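Local coordinates for protein putative metal-dependent hydrolase (PDB 6KNS) that carries two zinc ions in a metallo-beta-lactamase fold and probably acts as a metal-dependent hydrolase, perhaps related to the endoribonucleases that process tRNA 3' ends, at residues M7-G13 and T25-Q31; C14-A20 and T216-H220; D40-L46 and H68-I74; L63-H67 and H140-Y145. All blocks are in the same frame, centred on the assembly; numbering follows the deposited sequence.

Contact 1: residues M7-G13 and T25-Q31; sequences MKVTVIG and TSGYLFQ
Val9 lies over one face of the Phe30 ring, its CG2 sitting 3.9 Å from the ring centroid in a CH-pi contact, while Met7 closes in on the rim of the same ring, CE to Phe30 CD2 3.4 Å. Met7 is drawn out in an extended chain with CG opposite its backbone N (chi1 -180°), which carries the methyl that far. Val11 and Tyr28 continue this buried face of an antiparallel pair, Val11 CG1 lying 4.0 Å from Tyr28 CE1. The backbones are laced by paired bonds between Lys8 and Gln31 and between Thr10 and Leu29; Leu29 N reaches Thr10 O at 2.9 Å and nearly straight (174°). Toward the active-site end the register slips by one: Ile12 N and Gly13 N both donate to Gly27 O, a classic beta bulge. The other face differs along its length. Ile12 CD1 packs on Leu29 CB at 4.0 Å, but at the far end the side chains of Lys8 and Gln31, both residues partly exposed, run side by side and meet through water. One water bridges Lys8 NZ and Gln31 OE1, accepting from the amine and donating to the amide oxygen at 2.7 Å; a second water links Gln31 OE1 with Thr10 OG1. The two strands lie next to each other in one of the fold's mixed sheets, with strand 247-249 beyond 7-13 and strand 35-39 beyond 27-32. Helix 45-49 covers Ile12 and Leu29, and Val156 of strand 155-158, from the other sheet, packs against Met7, Val9 and Phe30.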
# COMPACT_ATOMS: atom_id res chain seq x y z
N MET A 7 -14.50 -17.16 -16.88
CA MET A 7 -14.25 -15.93 -16.14
C MET A 7 -13.86 -16.34 -14.74
O MET A 7 -14.57 -17.10 -14.11
CB MET A 7 -15.52 -15.08 -16.09
CG MET A 7 -15.38 -13.74 -15.33
SD MET A 7 -16.80 -12.67 -15.68
CE MET A 7 -16.57 -11.46 -14.41
N LYS A 8 -12.74 -15.84 -14.25
CA LYS A 8 -12.21 -16.23 -12.93
C LYS A 8 -11.92 -14.98 -12.12
O LYS A 8 -11.16 -14.15 -12.55
CB LYS A 8 -10.93 -17.05 -13.10
CG LYS A 8 -10.33 -17.58 -11.80
CD LYS A 8 -8.97 -18.24 -12.02
CE LYS A 8 -8.52 -18.99 -10.75
NZ LYS A 8 -7.20 -19.68 -10.87
N VAL A 9 -12.56 -14.85 -10.96
CA VAL A 9 -12.42 -13.70 -10.11
C VAL A 9 -11.69 -14.14 -8.84
O VAL A 9 -12.13 -15.10 -8.19
CB VAL A 9 -13.78 -13.10 -9.71
CG1 VAL A 9 -13.57 -11.89 -8.75
CG2 VAL A 9 -14.62 -12.68 -10.99
N THR A 10 -10.57 -13.48 -8.52
CA THR A 10 -9.81 -13.78 -7.30
C THR A 10 -9.80 -12.55 -6.40
O THR A 10 -9.36 -11.47 -6.83
CB THR A 10 -8.37 -14.17 -7.57
OG1 THR A 10 -8.34 -15.24 -8.51
CG2 THR A 10 -7.63 -14.61 -6.24
N VAL A 11 -10.29 -12.67 -5.17
CA VAL A 11 -10.23 -11.52 -4.25
C VAL A 11 -8.78 -11.33 -3.83
O VAL A 11 -8.13 -12.26 -3.41
CB VAL A 11 -11.13 -11.73 -3.03
CG1 VAL A 11 -10.98 -10.56 -2.05
CG2 VAL A 11 -12.60 -11.93 -3.46
N ILE A 12 -8.26 -10.13 -4.00
CA ILE A 12 -6.87 -9.84 -3.63
C ILE A 12 -6.86 -9.17 -2.29
O ILE A 12 -6.02 -9.47 -1.45
CB ILE A 12 -6.16 -8.95 -4.65
CG1 ILE A 12 -6.26 -9.58 -6.03
CG2 ILE A 12 -4.68 -8.77 -4.24
CD1 ILE A 12 -5.62 -10.96 -6.16
N GLY A 13 -7.83 -8.29 -2.04
CA GLY A 13 -7.95 -7.71 -0.68
C GLY A 13 -9.38 -7.24 -0.47
O GLY A 13 -10.07 -6.87 -1.42
N THR A 25 -6.75 -4.11 1.53
CA THR A 25 -8.02 -3.41 1.25
C THR A 25 -8.39 -3.68 -0.22
O THR A 25 -7.78 -4.55 -0.85
CB THR A 25 -7.99 -1.93 1.61
OG1 THR A 25 -7.17 -1.19 0.69
CG2 THR A 25 -7.44 -1.72 3.04
N SER A 26 -9.42 -3.01 -0.74
CA SER A 26 -10.03 -3.40 -1.99
C SER A 26 -9.10 -3.64 -3.19
O SER A 26 -8.35 -2.77 -3.60
CB SER A 26 -11.10 -2.40 -2.40
OG SER A 26 -12.14 -2.35 -1.43
N GLY A 27 -9.22 -4.83 -3.75
CA GLY A 27 -8.56 -5.25 -4.98
C GLY A 27 -9.13 -6.58 -5.45
O GLY A 27 -9.19 -7.56 -4.68
N TYR A 28 -9.57 -6.63 -6.71
CA TYR A 28 -10.19 -7.86 -7.28
C TYR A 28 -9.59 -8.17 -8.64
O TYR A 28 -9.55 -7.30 -9.53
CB TYR A 28 -11.70 -7.68 -7.40
CG TYR A 28 -12.26 -7.27 -6.09
CD1 TYR A 28 -12.68 -8.21 -5.18
CD2 TYR A 28 -12.30 -5.93 -5.73
CE1 TYR A 28 -13.16 -7.84 -3.94
CE2 TYR A 28 -12.78 -5.55 -4.49
CZ TYR A 28 -13.22 -6.52 -3.60
OH TYR A 28 -13.69 -6.16 -2.38
N LEU A 29 -9.13 -9.41 -8.82
CA LEU A 29 -8.49 -9.81 -10.05
C LEU A 29 -9.49 -10.56 -10.91
O LEU A 29 -9.97 -11.63 -10.52
CB LEU A 29 -7.28 -10.69 -9.75
CG LEU A 29 -6.60 -11.44 -10.91
CD1 LEU A 29 -6.02 -10.51 -11.96
CD2 LEU A 29 -5.50 -12.30 -10.35
N PHE A 30 -9.79 -10.00 -12.09
CA PHE A 30 -10.66 -10.63 -13.06
C PHE A 30 -9.84 -11.17 -14.21
O PHE A 30 -9.08 -10.43 -14.81
CB PHE A 30 -11.65 -9.62 -13.60
CG PHE A 30 -12.75 -9.26 -12.64
CD1 PHE A 30 -12.49 -8.55 -11.50
CD2 PHE A 30 -14.07 -9.65 -12.90
CE1 PHE A 30 -13.50 -8.21 -10.64
CE2 PHE A 30 -15.09 -9.31 -12.06
CZ PHE A 30 -14.82 -8.61 -10.92
N GLN A 31 -10.00 -12.45 -14.52
CA GLN A 31 -9.23 -13.07 -15.57
C GLN A 31 -10.09 -13.76 -16.56
O GLN A 31 -11.09 -14.37 -16.22
CB GLN A 31 -8.21 -14.06 -14.99
CG GLN A 31 -7.11 -13.38 -14.18
CD GLN A 31 -6.16 -14.39 -13.54
OE1 GLN A 31 -6.53 -15.16 -12.61
NE2 GLN A 31 -4.95 -14.43 -14.05
O HOH W 1 -5.41 -17.03 -11.09
O HOH W 2 -8.67 -14.54 -10.98

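Contact 2: residues C14-A20 and T216-H220; sequences CYGGFPA and THLPH. With ZN (zinc ion), chain G.
His220 slots its imidazole between Phe18 and Tyr15. From CB, already 4.0 Å from Phe18 CZ, the chain turns so that CG lies opposite the carbonyl carbon (chi1 -61°) and the ring swings back over segment 14-20. CG and ND1 rest above Phe18 CZ, and CD2 lies over Phe18 CE1 at 3.4 Å; the two rings form a face-to-face stack, centroids 3.6 Å apart and planes 9° from parallel. CE1 comes to 3.5 Å from Tyr15 CD1 over the opposite face, where the tyrosine ring is tilted obliquely. NE2, at the tip, donates to Gly16 O at 2.9 Å, the acceptor lying in the imidazole plane, which fixes the ring's rotation while the stack holds it flat. These are two active-site loops of the metallo-beta-lactamase fold, one following strand 7-13 and the other following strand 212-216, joined by a single backbone bridge: Leu218 N donates to Cys14 O, and Gly16 N to Leu218 O at 3.0 Å. Gly16 CA also lies over a face of the His217 ring in a CH-pi contact. On the zinc side, His217 NE2 binds the metal at 2.1 Å, with Asp69, His70 and Asp161 completing its protein ligands. Gly17 N hydrogen-bonds the metal-binding carboxylate of Asp69, and Phe18 packs on Pro76 of the second subunit.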
# COMPACT_ATOMS: atom_id res chain seq x y z
N CYS A 14 -9.81 -7.23 0.76
CA CYS A 14 -11.24 -7.12 1.02
C CYS A 14 -11.65 -6.31 2.25
O CYS A 14 -12.87 -6.20 2.53
CB CYS A 14 -11.84 -8.54 1.12
SG CYS A 14 -11.16 -9.42 2.47
N TYR A 15 -10.68 -5.72 2.97
CA TYR A 15 -11.01 -4.84 4.10
C TYR A 15 -11.40 -3.42 3.73
O TYR A 15 -10.84 -2.82 2.80
CB TYR A 15 -9.89 -4.81 5.16
CG TYR A 15 -9.98 -6.02 6.08
CD1 TYR A 15 -10.71 -5.98 7.25
CD2 TYR A 15 -9.37 -7.21 5.73
CE1 TYR A 15 -10.84 -7.08 8.05
CE2 TYR A 15 -9.49 -8.34 6.52
CZ TYR A 15 -10.23 -8.27 7.67
OH TYR A 15 -10.30 -9.36 8.48
N GLY A 16 -12.35 -2.85 4.48
CA GLY A 16 -12.73 -1.48 4.27
C GLY A 16 -11.77 -0.56 5.00
O GLY A 16 -11.38 -0.86 6.09
N GLY A 17 -11.39 0.56 4.38
CA GLY A 17 -10.65 1.64 5.02
C GLY A 17 -9.13 1.45 5.08
O GLY A 17 -8.37 2.28 4.57
N PHE A 18 -8.70 0.34 5.67
CA PHE A 18 -7.28 0.10 5.94
C PHE A 18 -7.14 -1.41 6.21
O PHE A 18 -8.10 -2.07 6.53
CB PHE A 18 -6.82 0.88 7.18
CG PHE A 18 -7.52 0.46 8.47
CD1 PHE A 18 -8.74 0.99 8.82
CD2 PHE A 18 -6.95 -0.45 9.35
CE1 PHE A 18 -9.37 0.61 9.99
CE2 PHE A 18 -7.58 -0.82 10.53
CZ PHE A 18 -8.79 -0.28 10.84
N PRO A 19 -5.96 -1.96 6.05
CA PRO A 19 -5.82 -3.41 6.14
C PRO A 19 -5.78 -3.88 7.59
O PRO A 19 -5.14 -3.25 8.44
CB PRO A 19 -4.46 -3.66 5.49
CG PRO A 19 -3.70 -2.40 5.82
CD PRO A 19 -4.70 -1.32 5.63
N ALA A 20 -6.49 -4.96 7.88
CA ALA A 20 -6.20 -5.76 9.07
C ALA A 20 -4.78 -6.31 8.91
O ALA A 20 -4.22 -6.32 7.79
CB ALA A 20 -7.22 -6.95 9.20
N THR A 216 -18.01 -8.03 1.12
CA THR A 216 -16.65 -7.53 1.17
C THR A 216 -16.60 -6.10 1.80
O THR A 216 -17.59 -5.61 2.38
CB THR A 216 -16.04 -7.60 -0.25
OG1 THR A 216 -14.64 -7.29 -0.19
CG2 THR A 216 -16.75 -6.64 -1.24
N HIS A 217 -15.44 -5.47 1.73
CA HIS A 217 -15.22 -4.15 2.33
C HIS A 217 -15.53 -4.22 3.82
O HIS A 217 -16.27 -3.41 4.36
CB HIS A 217 -16.07 -3.10 1.65
CG HIS A 217 -15.47 -1.74 1.67
ND1 HIS A 217 -15.64 -0.86 2.72
CD2 HIS A 217 -14.65 -1.12 0.77
CE1 HIS A 217 -14.99 0.26 2.45
NE2 HIS A 217 -14.38 0.13 1.28
N LEU A 218 -14.90 -5.20 4.46
CA LEU A 218 -15.30 -5.70 5.76
C LEU A 218 -14.87 -4.78 6.90
O LEU A 218 -13.89 -4.05 6.78
CB LEU A 218 -14.67 -7.08 5.98
CG LEU A 218 -15.04 -8.14 4.96
CD1 LEU A 218 -14.18 -9.45 5.22
CD2 LEU A 218 -16.55 -8.38 4.99
N PRO A 219 -15.62 -4.82 8.02
CA PRO A 219 -15.30 -3.98 9.18
C PRO A 219 -14.20 -4.59 10.05
O PRO A 219 -13.84 -5.73 9.87
CB PRO A 219 -16.61 -3.96 9.96
CG PRO A 219 -17.29 -5.26 9.62
CD PRO A 219 -16.89 -5.53 8.17
N HIS A 220 -13.66 -3.80 10.97
CA HIS A 220 -12.58 -4.22 11.85
C HIS A 220 -13.10 -4.50 13.27
O HIS A 220 -12.37 -4.31 14.24
CB HIS A 220 -11.49 -3.12 11.86
CG HIS A 220 -10.89 -2.87 10.51
ND1 HIS A 220 -9.73 -3.48 10.09
CD2 HIS A 220 -11.35 -2.16 9.45
CE1 HIS A 220 -9.47 -3.12 8.84
NE2 HIS A 220 -10.43 -2.31 8.43
ZN ZN G . -13.80 1.93 0.34

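Contact 3: residues D40-L46 and H68-I74; sequences DCGSAVL and HDHIADI. With ZN (zinc ion), chain G.
His70 uses both ring nitrogens: NE2 binds zinc at 2.2 Å, and ND1 donates to Asp40 OD2 at 2.7 Å along an almost straight line (170°). Its CG stands opposite the carbonyl carbon (chi1 -62°), which takes the ring to both partners. The aspartate oxygen lies in the imidazole plane, but the carboxylate stands at right angles to the ring and is met from above its own plane. This bond fixes the ring's rotation about the metal and would probably make the histidine a more electron-rich ligand. Asp69 supplies a second ligand to the same ion through OD2, at 2.5 Å; both belong to the His-x-His-x-Asp-His signature of metallo-beta-lactamases. One shell out, Asp40 OD2 is also bonded by Tyr158 OH, and OD1 by Ser64 N. The backbones are pinned together as Cys41 N donates to His70 O and Asp73 N donates to Cys41 O at 3.0 Å. Close by, Gly42 CA lies only 3.2 Å from Asp69 O. Farther from the metal, Asp73 OD2 accepts from Leu46 N at 2.8 Å, tying its carboxylate to the start of helix 45-49. Asp73 OD1 takes a water shared with Ala44 N and also bonds Ser43 OG of the second subunit. The contact thus joins the turn after strand 35-39 to the short, weakly bonded metal-binding helix 68-71, with helix 74-86 packing on Leu46 through Pro76 and Leu77.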
# COMPACT_ATOMS: atom_id res chain seq x y z
N ASP A 40 -9.81 -2.06 -8.74
CA ASP A 40 -9.32 -1.38 -7.54
C ASP A 40 -7.95 -1.88 -7.13
O ASP A 40 -7.57 -3.02 -7.45
CB ASP A 40 -10.35 -1.37 -6.37
CG ASP A 40 -11.53 -0.43 -6.66
OD1 ASP A 40 -11.44 0.37 -7.62
OD2 ASP A 40 -12.55 -0.47 -5.97
N CYS A 41 -7.23 -1.01 -6.42
CA CYS A 41 -5.81 -1.21 -6.18
C CYS A 41 -5.40 -0.56 -4.84
O CYS A 41 -4.60 0.36 -4.78
CB CYS A 41 -5.03 -0.60 -7.36
SG CYS A 41 -3.28 -1.02 -7.39
N GLY A 42 -5.96 -1.09 -3.77
CA GLY A 42 -5.82 -0.51 -2.45
C GLY A 42 -4.58 -0.95 -1.70
O GLY A 42 -3.58 -1.37 -2.33
N SER A 43 -4.63 -0.86 -0.37
CA SER A 43 -3.44 -1.10 0.50
C SER A 43 -3.02 -2.58 0.50
O SER A 43 -3.85 -3.46 0.72
CB SER A 43 -3.75 -0.64 1.93
OG SER A 43 -2.59 -0.57 2.74
N ALA A 44 -1.73 -2.84 0.27
CA ALA A 44 -1.18 -4.19 0.22
C ALA A 44 -1.73 -5.05 -0.94
O ALA A 44 -1.46 -6.26 -0.99
CB ALA A 44 -1.33 -4.94 1.58
N VAL A 45 -2.43 -4.43 -1.89
CA VAL A 45 -2.98 -5.18 -2.99
C VAL A 45 -1.90 -5.62 -3.95
O VAL A 45 -1.91 -6.77 -4.40
CB VAL A 45 -4.12 -4.41 -3.67
CG1 VAL A 45 -4.42 -5.01 -5.07
CG2 VAL A 45 -5.32 -4.45 -2.72
N LEU A 46 -0.93 -4.75 -4.25
CA LEU A 46 0.14 -5.19 -5.15
C LEU A 46 0.93 -6.34 -4.59
O LEU A 46 1.22 -7.32 -5.31
CB LEU A 46 1.13 -4.07 -5.44
CG LEU A 46 0.90 -3.11 -6.58
CD1 LEU A 46 2.26 -2.33 -6.92
CD2 LEU A 46 0.35 -3.87 -7.80
N HIS A 68 -8.43 6.39 -0.55
CA HIS A 68 -7.12 5.75 -0.32
C HIS A 68 -7.15 4.24 -0.33
O HIS A 68 -6.28 3.57 -0.91
CB HIS A 68 -6.55 6.16 1.04
CG HIS A 68 -6.29 7.61 1.16
ND1 HIS A 68 -5.49 8.31 0.28
CD2 HIS A 68 -6.75 8.51 2.07
CE1 HIS A 68 -5.44 9.58 0.67
NE2 HIS A 68 -6.21 9.72 1.74
N ASP A 69 -8.15 3.67 0.32
CA ASP A 69 -8.28 2.21 0.37
C ASP A 69 -8.61 1.52 -0.96
O ASP A 69 -8.62 0.28 -1.03
CB ASP A 69 -9.22 1.78 1.50
CG ASP A 69 -10.63 2.29 1.30
OD1 ASP A 69 -10.77 3.47 0.99
OD2 ASP A 69 -11.58 1.51 1.48
N HIS A 70 -8.81 2.29 -2.03
CA HIS A 70 -8.98 1.75 -3.38
C HIS A 70 -7.87 2.11 -4.38
O HIS A 70 -7.87 1.59 -5.49
CB HIS A 70 -10.35 2.20 -3.92
CG HIS A 70 -11.48 1.69 -3.10
ND1 HIS A 70 -12.32 0.68 -3.52
CD2 HIS A 70 -11.84 1.98 -1.83
CE1 HIS A 70 -13.17 0.40 -2.54
NE2 HIS A 70 -12.91 1.20 -1.51
N ILE A 71 -6.96 3.01 -4.01
CA ILE A 71 -5.90 3.48 -4.93
C ILE A 71 -4.50 3.57 -4.31
O ILE A 71 -3.53 3.91 -5.04
CB ILE A 71 -6.20 4.86 -5.50
CG1 ILE A 71 -6.07 5.94 -4.41
CG2 ILE A 71 -7.62 4.89 -6.12
CD1 ILE A 71 -6.24 7.34 -4.96
N ALA A 72 -4.34 3.19 -3.04
CA ALA A 72 -3.06 3.38 -2.37
C ALA A 72 -1.90 2.76 -3.12
O ALA A 72 -0.82 3.31 -3.06
CB ALA A 72 -3.08 2.88 -0.86
N ASP A 73 -2.11 1.62 -3.79
CA ASP A 73 -1.01 0.96 -4.50
C ASP A 73 -0.80 1.38 -5.97
O ASP A 73 0.05 0.80 -6.66
CB ASP A 73 -1.06 -0.56 -4.35
CG ASP A 73 -0.21 -1.10 -3.18
OD1 ASP A 73 0.62 -0.34 -2.57
OD2 ASP A 73 -0.39 -2.32 -2.87
N ILE A 74 -1.48 2.42 -6.44
CA ILE A 74 -1.25 2.90 -7.83
C ILE A 74 0.18 3.44 -8.06
O ILE A 74 0.85 3.12 -9.07
CB ILE A 74 -2.29 3.94 -8.24
CG1 ILE A 74 -3.67 3.26 -8.34
CG2 ILE A 74 -1.91 4.59 -9.63
CD1 ILE A 74 -3.73 2.34 -9.55
ZN ZN G . -13.80 1.93 0.34
O HOH W 3 0.07 -0.58 0.19

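Contact 4: residues L63-H67 and H140-Y145; sequences LSHYH and HPVTCY. With ZN (zinc ion), chain H.
Val142 overlaps the His67 imidazole, its CG2 seated over the ring centre 3.7 Å from the centroid in a CH-pi contact. The same methyl touches the rim of His65, at CD2. Both histidines come from the His-x-His-x-Asp-His motif of the metallo-beta-lactamase fold, and His140, from the loop before strand 145-150, joins them on one zinc ion. His67 binds through ND1 at 2.1 Å, whereas His65 and His140 bind through NE2; Asp161 completes the set of protein ligands. Around the metal the His140 ring turns an edge toward the face of His65 in an offset edge-to-face arrangement, planes 89° apart, while His67 and His140 meet rim to rim. His140 ND1 is steadied by Gly194 O. His65 CG lies between backbone N and carbonyl carbon (chi1 70°), which carries the ring across to the zinc and to Cys144, whose SG lies over its face, 3.7 Å from the centroid. The other ring nitrogen, ND1, donates to Ser64 OG at 2.9 Å, so metal and serine each hold one nitrogen and fix the ring's rotation. Tyr145 N donates to Ser64 O at 3.0 Å. A water accepts from Tyr66 N and donates to Thr143 O at 2.7 Å.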
# COMPACT_ATOMS: atom_id res chain seq x y z
N LEU A 63 -10.57 1.61 -11.61
CA LEU A 63 -10.75 2.17 -10.29
C LEU A 63 -12.18 2.70 -10.09
O LEU A 63 -12.66 3.50 -10.86
CB LEU A 63 -9.79 3.35 -10.14
CG LEU A 63 -8.32 2.97 -10.29
CD1 LEU A 63 -7.48 4.25 -10.12
CD2 LEU A 63 -7.89 1.86 -9.27
N SER A 64 -12.87 2.20 -9.06
CA SER A 64 -14.25 2.61 -8.80
C SER A 64 -14.30 4.06 -8.30
O SER A 64 -15.23 4.80 -8.63
CB SER A 64 -14.89 1.72 -7.73
OG SER A 64 -14.10 1.75 -6.54
N HIS A 65 -13.31 4.45 -7.49
CA HIS A 65 -13.24 5.77 -6.92
C HIS A 65 -11.87 6.01 -6.29
O HIS A 65 -11.05 5.08 -6.24
CB HIS A 65 -14.37 6.03 -5.93
CG HIS A 65 -14.31 5.26 -4.64
ND1 HIS A 65 -14.37 3.88 -4.57
CD2 HIS A 65 -14.32 5.70 -3.35
CE1 HIS A 65 -14.40 3.52 -3.30
NE2 HIS A 65 -14.36 4.60 -2.54
N TYR A 66 -11.63 7.23 -5.83
CA TYR A 66 -10.29 7.61 -5.44
C TYR A 66 -10.03 7.73 -3.93
O TYR A 66 -9.05 8.35 -3.52
CB TYR A 66 -9.94 8.92 -6.13
CG TYR A 66 -9.97 8.85 -7.67
CD1 TYR A 66 -8.98 8.18 -8.36
CD2 TYR A 66 -10.96 9.45 -8.40
CE1 TYR A 66 -8.96 8.11 -9.73
CE2 TYR A 66 -10.95 9.39 -9.83
CZ TYR A 66 -9.96 8.70 -10.47
OH TYR A 66 -9.85 8.60 -11.83
N HIS A 67 -10.83 7.06 -3.13
CA HIS A 67 -10.54 6.91 -1.70
C HIS A 67 -9.25 6.07 -1.55
O HIS A 67 -9.03 5.14 -2.34
CB HIS A 67 -11.71 6.20 -0.99
CG HIS A 67 -12.75 7.11 -0.42
ND1 HIS A 67 -14.00 6.67 -0.05
CD2 HIS A 67 -12.69 8.43 -0.08
CE1 HIS A 67 -14.69 7.68 0.46
NE2 HIS A 67 -13.92 8.76 0.45
N HIS A 140 -22.15 7.91 -2.18
CA HIS A 140 -20.91 7.81 -1.42
C HIS A 140 -20.32 9.22 -1.22
O HIS A 140 -20.65 10.12 -1.96
CB HIS A 140 -19.95 6.91 -2.20
CG HIS A 140 -18.88 6.31 -1.36
ND1 HIS A 140 -19.16 5.60 -0.21
CD2 HIS A 140 -17.53 6.32 -1.48
CE1 HIS A 140 -18.03 5.19 0.33
NE2 HIS A 140 -17.03 5.61 -0.41
N PRO A 141 -19.51 9.44 -0.17
CA PRO A 141 -19.06 10.82 0.02
C PRO A 141 -18.13 11.37 -1.05
O PRO A 141 -17.86 12.54 -1.00
CB PRO A 141 -18.33 10.79 1.39
CG PRO A 141 -18.58 9.45 1.98
CD PRO A 141 -19.15 8.55 0.95
N VAL A 142 -17.54 10.53 -1.92
CA VAL A 142 -16.88 10.99 -3.14
C VAL A 142 -17.52 10.27 -4.31
O VAL A 142 -18.17 9.25 -4.13
CB VAL A 142 -15.34 10.77 -3.16
CG1 VAL A 142 -14.63 11.61 -2.06
CG2 VAL A 142 -14.97 9.26 -3.06
N THR A 143 -17.33 10.80 -5.51
CA THR A 143 -17.82 10.19 -6.72
C THR A 143 -17.33 8.76 -6.81
O THR A 143 -16.14 8.47 -6.62
CB THR A 143 -17.32 10.98 -7.95
OG1 THR A 143 -17.74 12.32 -7.80
CG2 THR A 143 -17.88 10.44 -9.24
N CYS A 144 -18.25 7.85 -7.04
CA CYS A 144 -17.86 6.45 -7.07
C CYS A 144 -18.77 5.72 -8.02
O CYS A 144 -19.95 6.09 -8.13
CB CYS A 144 -17.89 5.86 -5.63
SG CYS A 144 -17.49 4.13 -5.58
N TYR A 145 -18.23 4.73 -8.76
CA TYR A 145 -19.06 3.94 -9.70
C TYR A 145 -19.00 2.45 -9.42
O TYR A 145 -17.92 1.88 -9.35
CB TYR A 145 -18.69 4.21 -11.17
CG TYR A 145 -19.01 5.60 -11.57
CD1 TYR A 145 -20.23 5.93 -12.15
CD2 TYR A 145 -18.11 6.60 -11.31
CE1 TYR A 145 -20.53 7.26 -12.48
CE2 TYR A 145 -18.39 7.92 -11.64
CZ TYR A 145 -19.59 8.24 -12.23
OH TYR A 145 -19.82 9.56 -12.53
ZN ZN H . -14.93 4.80 -0.36
O HOH W 4 -13.61 9.39 -6.26

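Contacts 2, 3 and 4 each supply ligands to the two-zinc site, and contact 1 leads into it from the sheet. Contacts 2 and 3 share one zinc ion; contact 4 supplies three ligands of the other, and Asp161 binds both. Contact 3 meets contact 4 through the hydrogen bond of Asp40 OD1 with Ser64 N, 2.7 Å, so Asp40 serves both metal-binding segments. Contact 1 reaches contact 3 where Thr25 OG1 lies 2.7 Å from Asp69 O, and contact 2 where Tyr28 OH lies 2.6 Å from Thr216 OG1. Contacts 1 and 4 do not touch, their nearest atoms being about 7 Å apart. Contacts 2 and 3 also border the second subunit.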